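Local structure of PCF11 protein (Saccharomyces cerevisiae, 1SZ9) at residues V7-K10 and D11-I15; F21-R24 and P25-T28; L96-N99 and T100-T103. The protein binds the carboxy-terminal domain of RNA polymerase II through its CTD-interacting domain and so probably links transcription to 3'-end processing of mRNA. All coordinates share one frame; numbering follows the deposited sequence.

Contact 1. Residues V7-K10 and D11-I15; sequences VIVK and DFNSI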
loop_
_atom_site.group_PDB
_atom_site.type_symbol
_atom_site.label_atom_id
_atom_site.label_comp_id
_atom_site.label_asym_id
_atom_site.label_seq_id
_atom_site.Cartn_x
_atom_site.Cartn_y
_atom_site.Cartn_z
ATOM N N VAL A 7 -17.871 -5.069 13.323
ATOM C CA VAL A 7 -17.808 -6.365 12.683
ATOM C C VAL A 7 -17.025 -6.309 11.364
ATOM O O VAL A 7 -16.157 -7.149 11.110
ATOM C CB VAL A 7 -19.230 -6.906 12.406
ATOM C CG1 VAL A 7 -19.160 -8.155 11.539
ATOM C CG2 VAL A 7 -19.922 -7.228 13.724
ATOM N N ILE A 8 -17.340 -5.328 10.524
ATOM C CA ILE A 8 -16.648 -5.195 9.250
ATOM C C ILE A 8 -15.148 -4.927 9.444
ATOM O O ILE A 8 -14.312 -5.528 8.776
ATOM C CB ILE A 8 -17.271 -4.070 8.397
ATOM C CG1 ILE A 8 -18.756 -4.376 8.170
ATOM C CG2 ILE A 8 -16.541 -3.969 7.038
ATOM C CD1 ILE A 8 -19.548 -3.228 7.560
ATOM N N VAL A 9 -14.812 -4.037 10.366
ATOM C CA VAL A 9 -13.414 -3.719 10.612
ATOM C C VAL A 9 -12.654 -4.924 11.166
ATOM O O VAL A 9 -11.527 -5.192 10.744
ATOM C CB VAL A 9 -13.275 -2.502 11.570
ATOM C CG1 VAL A 9 -11.825 -2.331 12.021
ATOM C CG2 VAL A 9 -13.735 -1.231 10.856
ATOM N N LYS A 10 -13.267 -5.661 12.096
ATOM C CA LYS A 10 -12.602 -6.833 12.669
ATOM C C LYS A 10 -12.399 -7.896 11.601
ATOM O O LYS A 10 -11.399 -8.603 11.587
ATOM C CB LYS A 10 -13.416 -7.416 13.825
ATOM C CG LYS A 10 -13.264 -6.648 15.117
ATOM C CD LYS A 10 -14.063 -7.287 16.240
ATOM C CE LYS A 10 -13.820 -6.573 17.559
ATOM N NZ LYS A 10 -14.633 -7.189 18.652
ATOM N N ASP A 11 -13.367 -7.999 10.706
ATOM C CA ASP A 11 -13.306 -8.962 9.625
ATOM C C ASP A 11 -12.158 -8.563 8.684
ATOM O O ASP A 11 -11.420 -9.431 8.197
ATOM C CB ASP A 11 -14.663 -8.972 8.903
ATOM C CG ASP A 11 -14.709 -9.925 7.717
ATOM O OD1 ASP A 11 -14.340 -11.114 7.854
ATOM O OD2 ASP A 11 -15.144 -9.481 6.633
ATOM N N PHE A 12 -11.996 -7.258 8.448
ATOM C CA PHE A 12 -10.920 -6.762 7.565
ATOM C C PHE A 12 -9.580 -7.126 8.203
ATOM O O PHE A 12 -8.704 -7.687 7.542
ATOM C CB PHE A 12 -11.004 -5.228 7.392
ATOM C CG PHE A 12 -10.110 -4.673 6.303
ATOM C CD1 PHE A 12 -10.543 -4.616 4.976
ATOM C CD2 PHE A 12 -8.842 -4.188 6.607
ATOM C CE1 PHE A 12 -9.726 -4.075 3.967
ATOM C CE2 PHE A 12 -8.015 -3.648 5.596
ATOM C CZ PHE A 12 -8.470 -3.594 4.278
ATOM N N ASN A 13 -9.430 -6.813 9.488
ATOM C CA ASN A 13 -8.184 -7.113 10.204
ATOM C C ASN A 13 -7.870 -8.606 10.215
ATOM O O ASN A 13 -6.735 -9.017 10.000
ATOM C CB ASN A 13 -8.248 -6.629 11.661
ATOM C CG ASN A 13 -8.013 -5.136 11.800
ATOM O OD1 ASN A 13 -6.957 -4.627 11.437
ATOM N ND2 ASN A 13 -8.994 -4.429 12.340
ATOM N N SER A 14 -8.890 -9.414 10.475
ATOM C CA SER A 14 -8.734 -10.862 10.541
ATOM C C SER A 14 -8.188 -11.437 9.236
ATOM O O SER A 14 -7.306 -12.302 9.227
ATOM C CB SER A 14 -10.090 -11.487 10.886
ATOM O OG SER A 14 -10.055 -12.895 10.774
ATOM N N ILE A 15 -8.733 -10.962 8.127
ATOM C CA ILE A 15 -8.289 -11.409 6.824
ATOM C C ILE A 15 -6.854 -10.912 6.572
ATOM O O ILE A 15 -5.990 -11.659 6.115
ATOM C CB ILE A 15 -9.250 -10.885 5.740
ATOM C CG1 ILE A 15 -10.613 -11.570 5.913
ATOM C CG2 ILE A 15 -8.662 -11.118 4.350
ATOM C CD1 ILE A 15 -11.713 -11.014 5.026
#
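Val7 meets Asp11 one helical turn further on, and the pair shows how a helix interior stitches itself together: Asp11 N gives its hydrogen to Val7 O at 2.9 Å. The same carbonyl oxygen also lies against the Asp11 side chain, whose CB is 3.2 Å from Val7 O. It is the course of the helical backbone that sets this CB against the preceding turn, whatever the rotation of the carboxylate beyond it.

At Ile8 the pattern repeats. Ile8 O accepts from Phe12 N at 2.9 Å, while the Ile8 side chain points away from residues 11-15 and takes its packing from another helix.

Val9 adds a side-chain element to the backbone bond. Asn13 N donates to Val9 O at 2.9 Å, and the two side chains run alongside each other in the same direction. The touching atoms are the CG1 branch of Val9 and the amide nitrogen of Asn13, with CG1 to ND2 at 3.5 Å. CG1 is anti to the backbone nitrogen of Val9 (chi1 170°), which sets that methyl beside the carbonyl carbon, on the side of the following turn. The Asn13 amide nitrogen thus lies beside a methyl of the turn before it, with ND2 3.1 Å from Val9 O.

Lys10 O closes the series by accepting from Ser14 N, and CB of Ser14 comes within 3.2 Å of Lys10 O. The lysine chain itself extends away, its NZ making a long, weak ion pair with Glu6.

One flank of helix 3-16 packs on helix 41-54, where Ile8 touches Phe44, Val9 touches Tyr43 and Phe12 stacks its ring with that of Phe44. Phe12 also reaches Leu30 of helix 24-36, the helix against which Ile15 packs.

Contact 2. Residues F21-R24 and P25-T28; sequences FNSR and PIIT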
loop_
_atom_site.group_PDB
_atom_site.type_symbol
_atom_site.label_atom_id
_atom_site.label_comp_id
_atom_site.label_asym_id
_atom_site.label_seq_id
_atom_site.Cartn_x
_atom_site.Cartn_y
_atom_site.Cartn_z
ATOM N N PHE A 21 1.713 -14.128 2.450
ATOM C CA PHE A 21 2.323 -14.337 1.149
ATOM C C PHE A 21 1.468 -13.540 0.146
ATOM O O PHE A 21 0.475 -12.898 0.537
ATOM C CB PHE A 21 2.394 -15.836 0.789
ATOM C CG PHE A 21 1.044 -16.500 0.601
ATOM C CD1 PHE A 21 0.250 -16.828 1.696
ATOM C CD2 PHE A 21 0.565 -16.775 -0.680
ATOM C CE1 PHE A 21 -0.996 -17.416 1.520
ATOM C CE2 PHE A 21 -0.674 -17.359 -0.866
ATOM C CZ PHE A 21 -1.457 -17.679 0.233
ATOM N N ASN A 22 1.868 -13.547 -1.120
ATOM C CA ASN A 22 1.161 -12.804 -2.152
ATOM C C ASN A 22 -0.089 -13.579 -2.538
ATOM O O ASN A 22 -0.135 -14.258 -3.566
ATOM C CB ASN A 22 2.077 -12.581 -3.360
ATOM C CG ASN A 22 1.431 -11.717 -4.436
ATOM O OD1 ASN A 22 0.363 -11.133 -4.230
ATOM N ND2 ASN A 22 2.082 -11.631 -5.584
ATOM N N SER A 23 -1.099 -13.486 -1.673
ATOM C CA SER A 23 -2.362 -14.175 -1.884
ATOM C C SER A 23 -3.341 -13.371 -2.708
ATOM O O SER A 23 -3.889 -12.374 -2.228
ATOM C CB SER A 23 -3.018 -14.499 -0.542
ATOM O OG SER A 23 -4.291 -15.052 -0.776
ATOM N N ARG A 24 -3.585 -13.813 -3.935
ATOM C CA ARG A 24 -4.528 -13.111 -4.807
ATOM C C ARG A 24 -5.962 -13.116 -4.229
ATOM O O ARG A 24 -6.613 -12.082 -4.213
ATOM C CB ARG A 24 -4.505 -13.713 -6.235
ATOM C CG ARG A 24 -3.203 -13.446 -7.010
ATOM C CD ARG A 24 -2.917 -11.938 -7.090
ATOM N NE ARG A 24 -4.045 -11.226 -7.698
ATOM C CZ ARG A 24 -4.356 -9.955 -7.460
ATOM N NH1 ARG A 24 -3.623 -9.223 -6.621
ATOM N NH2 ARG A 24 -5.408 -9.419 -8.061
ATOM N N PRO A 25 -6.454 -14.270 -3.723
ATOM C CA PRO A 25 -7.819 -14.303 -3.164
ATOM C C PRO A 25 -7.998 -13.313 -2.024
ATOM O O PRO A 25 -9.003 -12.614 -1.957
ATOM C CB PRO A 25 -7.975 -15.749 -2.677
ATOM C CG PRO A 25 -7.057 -16.510 -3.549
ATOM C CD PRO A 25 -5.847 -15.610 -3.666
ATOM N N ILE A 26 -7.014 -13.261 -1.132
ATOM C CA ILE A 26 -7.049 -12.351 0.010
ATOM C C ILE A 26 -6.935 -10.882 -0.420
ATOM O O ILE A 26 -7.712 -10.027 0.008
ATOM C CB ILE A 26 -5.900 -12.655 1.014
ATOM C CG1 ILE A 26 -6.131 -14.006 1.708
ATOM C CG2 ILE A 26 -5.787 -11.540 2.025
ATOM C CD1 ILE A 26 -4.998 -14.400 2.671
ATOM N N ILE A 27 -5.963 -10.584 -1.264
ATOM C CA ILE A 27 -5.800 -9.204 -1.709
ATOM C C ILE A 27 -7.067 -8.721 -2.403
ATOM O O ILE A 27 -7.547 -7.617 -2.149
ATOM C CB ILE A 27 -4.568 -9.070 -2.643
ATOM C CG1 ILE A 27 -3.291 -9.078 -1.789
ATOM C CG2 ILE A 27 -4.642 -7.785 -3.467
ATOM C CD1 ILE A 27 -2.052 -9.377 -2.599
ATOM N N THR A 28 -7.619 -9.559 -3.265
ATOM C CA THR A 28 -8.835 -9.183 -3.980
ATOM C C THR A 28 -10.022 -9.040 -3.033
ATOM O O THR A 28 -10.850 -8.150 -3.204
ATOM C CB THR A 28 -9.150 -10.218 -5.081
ATOM O OG1 THR A 28 -8.192 -10.063 -6.139
ATOM C CG2 THR A 28 -10.567 -9.999 -5.652
#
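A helix N-terminus with a serine N-cap is formed here, where the loop after helix 3-16 turns into helix 24-36: Ser23 OG accepts from Ile26 N at 3.3 Å, with a fairly straight 161° at the hydrogen. The hydroxyl is swung anti to the backbone nitrogen of Ser23 (chi1 175°), which carries it over the first turn. There it lies against the Ile26 side chain too, OG to CG1 being 3.3 Å.

Just before the cap, Asn22 is the centre of an inverse gamma turn, closed by the bond from Ser23 N to Phe21 O. CB of Ser23 sits over one face of the Phe21 ring, displaced toward its rim. Asn22 brings its amide oxygen obliquely across Ile27, with OD1 3.4 Å from CD1, and its side chain also touches Tyr62 and Tyr65 of helix 57-73.

The backbone of Ser23 starts the regular helical bonding as well. Ile27 N donates to Ser23 O at 2.9 Å. On the following residue, Arg24 O is gripped twice by Thr28, by the backbone nitrogen at 2.9 Å and weakly by the hydroxyl OG1 at 3.2 Å. The arginine chain is bent at chi2 and chi3 (both -56°) and folds back over the first turn, so that NH1 comes to 3.6 Å from CG2 of Ile27.

Serine thus supplies both a side-chain and a main-chain acceptor to the amide hydrogens that open the helix, while Pro25, with no amide hydrogen to offer, fits the first turn without leaving a donor to be satisfied. The guanidinium lies near the N-terminal end of the dipole, where its positive charge would be expected to bring no electrostatic gain; its contact with Ile27 is one of van der Waals touch.

Contact 3. Residues L96-N99 and T100-T103; sequences LVDN and TTRT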
loop_
_atom_site.group_PDB
_atom_site.type_symbol
_atom_site.label_atom_id
_atom_site.label_comp_id
_atom_site.label_asym_id
_atom_site.label_seq_id
_atom_site.Cartn_x
_atom_site.Cartn_y
_atom_site.Cartn_z
ATOM N N LEU A 96 14.105 -1.628 5.651
ATOM C CA LEU A 96 14.011 -2.827 6.491
ATOM C C LEU A 96 13.795 -4.143 5.771
ATOM O O LEU A 96 13.543 -5.167 6.407
ATOM C CB LEU A 96 12.920 -2.624 7.559
ATOM C CG LEU A 96 13.227 -1.543 8.631
ATOM C CD1 LEU A 96 11.995 -1.279 9.505
ATOM C CD2 LEU A 96 14.412 -1.988 9.501
ATOM N N VAL A 97 13.888 -4.145 4.446
ATOM C CA VAL A 97 13.702 -5.405 3.729
ATOM C C VAL A 97 14.905 -5.738 2.867
ATOM O O VAL A 97 15.764 -4.888 2.612
ATOM C CB VAL A 97 12.430 -5.389 2.846
ATOM C CG1 VAL A 97 11.192 -5.158 3.736
ATOM C CG2 VAL A 97 12.556 -4.308 1.750
ATOM N N ASP A 98 14.962 -6.991 2.431
ATOM C CA ASP A 98 16.056 -7.488 1.596
ATOM C C ASP A 98 16.048 -6.830 0.215
ATOM O O ASP A 98 15.069 -6.196 -0.190
ATOM C CB ASP A 98 15.913 -8.997 1.428
ATOM C CG ASP A 98 14.645 -9.366 0.689
ATOM O OD1 ASP A 98 13.571 -9.387 1.328
ATOM O OD2 ASP A 98 14.729 -9.602 -0.536
ATOM N N ASN A 99 17.120 -7.040 -0.534
ATOM C CA ASN A 99 17.235 -6.411 -1.840
ATOM C C ASN A 99 16.319 -6.930 -2.931
ATOM O O ASN A 99 16.028 -6.218 -3.873
ATOM C CB ASN A 99 18.688 -6.448 -2.298
ATOM C CG ASN A 99 19.543 -5.486 -1.516
ATOM O OD1 ASN A 99 19.327 -4.284 -1.574
ATOM N ND2 ASN A 99 20.508 -6.010 -0.763
ATOM N N THR A 100 15.869 -8.169 -2.814
ATOM C CA THR A 100 14.959 -8.693 -3.822
ATOM C C THR A 100 13.622 -7.986 -3.603
ATOM O O THR A 100 12.990 -7.532 -4.544
ATOM C CB THR A 100 14.801 -10.213 -3.672
ATOM O OG1 THR A 100 16.064 -10.823 -3.937
ATOM C CG2 THR A 100 13.742 -10.754 -4.651
ATOM N N THR A 101 13.206 -7.888 -2.345
ATOM C CA THR A 101 11.960 -7.201 -2.010
ATOM C C THR A 101 12.041 -5.744 -2.461
ATOM O O THR A 101 11.031 -5.153 -2.909
ATOM C CB THR A 101 11.692 -7.267 -0.496
ATOM O OG1 THR A 101 11.683 -8.637 -0.095
ATOM C CG2 THR A 101 10.348 -6.632 -0.148
ATOM N N ARG A 102 13.237 -5.154 -2.346
ATOM C CA ARG A 102 13.443 -3.778 -2.805
ATOM C C ARG A 102 13.129 -3.626 -4.318
ATOM O O ARG A 102 12.504 -2.652 -4.721
ATOM C CB ARG A 102 14.882 -3.312 -2.519
ATOM C CG ARG A 102 15.094 -2.908 -1.041
ATOM C CD ARG A 102 16.563 -2.673 -0.657
ATOM N NE ARG A 102 16.637 -2.325 0.767
ATOM C CZ ARG A 102 17.677 -2.581 1.559
ATOM N NH1 ARG A 102 18.750 -3.185 1.077
ATOM N NH2 ARG A 102 17.636 -2.252 2.843
ATOM N N THR A 103 13.547 -4.574 -5.155
ATOM C CA THR A 103 13.251 -4.442 -6.589
ATOM C C THR A 103 11.746 -4.516 -6.786
ATOM O O THR A 103 11.214 -3.896 -7.694
ATOM C CB THR A 103 13.907 -5.561 -7.470
ATOM O OG1 THR A 103 13.366 -6.839 -7.107
ATOM C CG2 THR A 103 15.418 -5.560 -7.303
#
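Thr100 begins the run of amides met by Asp98: its backbone nitrogen lies 2.9 Å from Asp98 OD2, but with only 124° at the hydrogen the bond is weak. CB of Thr100 also rests against the same oxygen.

Thr101 is held more fully, by both carboxylate oxygens. Its amide gives a straighter bond to Asp98 OD2, 2.9 Å long, approaching from above the carboxylate plane, while its hydroxyl OG1 donates to Asp98 OD1; that 2.5 Å separation is unusually short and its exact length doubtful. Asp98 can turn back over the helix end because its CG stands between the backbone nitrogen and the carbonyl carbon (chi1 64°). The other branch of Thr101, CG2, touches CG2 of Val97 at 3.7 Å, the two side chains crossing at about a right angle.

Arg102 N bonds to Asp98 O. Its chain runs extended from CG to NE, and NH1 donates to Asn99 OD1 at 2.9 Å; the oxygen lies in the guanidinium plane, whereas the nitrogen stands well above that of the amide. Val97 O lies over one guanidinium face, toward its rim, and NE is hydrogen-bonded to Tyr94 O.

Thr103 N donates to Asn99 O at 3.2 Å, as OG1 donates to Thr100 O. The Asp98 carboxylate bonds form the N-cap of helix 99-112; separately, Arg102 ties this helix to Asn99 and helix 86-95.

How the contacts relate
The three contacts come in series along an all-helical chain. Contact 1 lies within helix 3-16, contact 2 opens the next helix, 24-36, and contact 3 opens helix 99-112. Contacts 1 and 2 have centres 15 Å apart and meet directly, Ile15 CG2 packing on Ile26 CG2 at 3.7 Å. Contact 3 is remote from both: its centre is 20 Å from that of contact 2 and 29 Å from that of contact 1, with nearest atoms about 11 and 18 Å away. Contacts 1 and 2 thus belong to consecutive helices that pack on each other, while contact 3 caps a later helix of the same CTD-interacting domain.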